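Local atomic coordinates of GTP pyrophosphokinase (Streptococcus pneumoniae, PDB entry 2BE3), a protein that probably transfers pyrophosphate from ATP to GTP or GDP to make the alarmone (p)ppGpp, as RelA/SpoT-family synthetases do. Residues 118-123 against 147-152. Sequence-based numbering, arbitrary orientation.
Sequences GYRSYH and TLAMNF
R120 and M150, a selenomethionine in this structure, make most of the van der Waals contact, and their side chains cross at about a right angle. The R120 guanidinium lies flat over M150, whose CG sits 3.3 Å from its plane and beneath its centre; CG is 3.4 Å from R120 CZ. A chi3 of -158° keeps M150 extended past CG and brings its methyl CE to 3.4 Å from R120 NH1, while SE lies beside R120 CB and O. R120 reaches across the selenomethionine by bending at chi3 (-58°).

No direct hydrogen bond crosses between the segments. One water accepts from R120 N at 3.1 Å and donates to M150 O at 2.9 Å, joining the approach to strand 122-130 to the first turn of helix 148-164. Within 147-152, T147 is the N-cap: M150 N donates to T147 OG1 over 3.2 Å, nearly straight at 166°.

Charge enters from helix 170-191, where D187 forms a salt bridge with R120 NH1 and a hydrogen bond with T147 OG1 through the same oxygen, OD2.

The contact thus packs the loop leading into strand 122-130 against the start of helix 148-164, within the region found in RelA/SpoT proteins, and D187 ties both to helix 170-191. Its chemistry implies that a buried guanidinium, covered on one face by M150, probably has its charge partly balanced by D187, the carboxylate that also holds the N-cap hydroxyl.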
loop_
_atom_site.group_PDB
_atom_site.type_symbol
_atom_site.label_atom_id
_atom_site.label_comp_id
_atom_site.label_asym_id
_atom_site.label_seq_id
_atom_site.Cartn_x
_atom_site.Cartn_y
_atom_site.Cartn_z
ATOM N N GLY A 118 -0.879 32.745 -12.340
ATOM C CA GLY A 118 -1.827 31.935 -13.073
ATOM C C GLY A 118 -1.945 30.531 -12.522
ATOM O O GLY A 118 -2.809 29.785 -12.948
ATOM N N TYR A 119 -1.092 30.165 -11.567
ATOM C CA TYR A 119 -1.092 28.803 -10.998
ATOM C C TYR A 119 -2.400 28.437 -10.308
ATOM O O TYR A 119 -2.888 29.177 -9.442
ATOM C CB TYR A 119 0.069 28.686 -10.021
ATOM C CG TYR A 119 0.178 27.399 -9.227
ATOM C CD1 TYR A 119 0.942 26.335 -9.704
ATOM C CD2 TYR A 119 -0.461 27.258 -7.984
ATOM C CE1 TYR A 119 1.086 25.137 -8.986
ATOM C CE2 TYR A 119 -0.326 26.063 -7.241
ATOM C CZ TYR A 119 0.455 25.001 -7.758
ATOM O OH TYR A 119 0.629 23.828 -7.043
ATOM N N ARG A 120 -2.954 27.289 -10.692
ATOM C CA ARG A 120 -4.167 26.751 -10.061
ATOM C C ARG A 120 -3.839 25.339 -9.612
ATOM O O ARG A 120 -3.283 24.562 -10.397
ATOM C CB ARG A 120 -5.360 26.706 -11.049
ATOM C CG ARG A 120 -6.011 28.051 -11.397
ATOM C CD ARG A 120 -7.142 27.873 -12.388
ATOM N NE ARG A 120 -6.646 27.223 -13.612
ATOM C CZ ARG A 120 -7.299 26.287 -14.298
ATOM N NH1 ARG A 120 -8.511 25.878 -13.930
ATOM N NH2 ARG A 120 -6.736 25.759 -15.354
ATOM N N SER A 121 -4.178 25.013 -8.364
ATOM C CA SER A 121 -4.014 23.665 -7.822
ATOM C C SER A 121 -4.689 23.606 -6.462
ATOM O O SER A 121 -5.076 24.635 -5.909
ATOM C CB SER A 121 -2.534 23.345 -7.652
ATOM O OG SER A 121 -2.339 21.963 -7.459
ATOM N N TYR A 122 -4.852 22.409 -5.920
ATOM C CA TYR A 122 -5.403 22.309 -4.589
ATOM C C TYR A 122 -4.484 21.365 -3.817
ATOM O O TYR A 122 -4.185 20.280 -4.297
ATOM C CB TYR A 122 -6.842 21.779 -4.634
ATOM C CG TYR A 122 -7.603 21.940 -3.323
ATOM C CD1 TYR A 122 -8.507 22.995 -3.151
ATOM C CD2 TYR A 122 -7.428 21.033 -2.263
ATOM C CE1 TYR A 122 -9.222 23.127 -1.982
ATOM C CE2 TYR A 122 -8.130 21.177 -1.068
ATOM C CZ TYR A 122 -9.023 22.221 -0.944
ATOM O OH TYR A 122 -9.738 22.398 0.206
ATOM N N HIS A 123 -4.002 21.811 -2.662
ATOM C CA HIS A 123 -3.001 21.083 -1.881
ATOM C C HIS A 123 -3.648 20.507 -0.643
ATOM O O HIS A 123 -4.312 21.214 0.094
ATOM C CB HIS A 123 -1.837 22.000 -1.471
ATOM C CG HIS A 123 -1.105 22.613 -2.636
ATOM N ND1 HIS A 123 0.065 23.325 -2.488
ATOM C CD2 HIS A 123 -1.400 22.654 -3.960
ATOM C CE1 HIS A 123 0.479 23.745 -3.670
ATOM N NE2 HIS A 123 -0.398 23.361 -4.580
ATOM N N THR A 147 -6.798 19.581 -12.375
ATOM C CA THR A 147 -7.301 19.154 -13.657
ATOM C C THR A 147 -6.111 18.931 -14.599
ATOM O O THR A 147 -4.954 19.315 -14.303
ATOM C CB THR A 147 -8.304 20.146 -14.289
ATOM O OG1 THR A 147 -7.691 21.435 -14.452
ATOM C CG2 THR A 147 -9.571 20.251 -13.442
ATOM N N LEU A 148 -6.385 18.308 -15.726
ATOM C CA LEU A 148 -5.329 18.075 -16.698
ATOM C C LEU A 148 -4.811 19.399 -17.225
ATOM O O LEU A 148 -3.622 19.542 -17.414
ATOM C CB LEU A 148 -5.817 17.125 -17.811
ATOM C CG LEU A 148 -5.814 15.654 -17.322
ATOM C CD1 LEU A 148 -4.398 15.221 -16.937
ATOM C CD2 LEU A 148 -6.713 15.411 -16.104
ATOM N N ALA A 149 -5.687 20.381 -17.424
ATOM C CA ALA A 149 -5.233 21.684 -17.902
ATOM C C ALA A 149 -4.373 22.443 -16.824
ATOM O O ALA A 149 -3.324 23.048 -17.173
ATOM C CB ALA A 149 -6.399 22.511 -18.377
HETATM N N MSE A 150 -4.803 22.394 -15.552
HETATM C CA MSE A 150 -3.987 22.873 -14.438
HETATM C C MSE A 150 -2.631 22.176 -14.376
HETATM O O MSE A 150 -1.612 22.826 -14.294
HETATM C CB MSE A 150 -4.683 22.719 -13.073
HETATM C CG MSE A 150 -5.915 23.539 -12.846
HETATM SE SE MSE A 150 -6.697 23.046 -11.093
HETATM C CE MSE A 150 -8.608 23.641 -11.339
ATOM N N ASN A 151 -2.619 20.852 -14.430
ATOM C CA ASN A 151 -1.373 20.104 -14.461
ATOM C C ASN A 151 -0.434 20.430 -15.639
ATOM O O ASN A 151 0.776 20.550 -15.465
ATOM C CB ASN A 151 -1.649 18.616 -14.373
ATOM C CG ASN A 151 -0.393 17.823 -14.073
ATOM O OD1 ASN A 151 0.092 17.063 -14.928
ATOM N ND2 ASN A 151 0.148 17.987 -12.869
ATOM N N PHE A 152 -0.995 20.564 -16.828
ATOM C CA PHE A 152 -0.237 20.925 -18.019
ATOM C C PHE A 152 0.420 22.304 -17.822
ATOM O O PHE A 152 1.599 22.477 -18.075
ATOM C CB PHE A 152 -1.182 20.950 -19.205
ATOM C CG PHE A 152 -0.563 21.402 -20.492
ATOM C CD1 PHE A 152 0.469 20.680 -21.092
ATOM C CD2 PHE A 152 -1.049 22.529 -21.151
ATOM C CE1 PHE A 152 1.017 21.079 -22.317
ATOM C CE2 PHE A 152 -0.496 22.920 -22.397
ATOM C CZ PHE A 152 0.537 22.188 -22.958
HETATM O O HOH W 1 -2.156 25.314 -12.939
#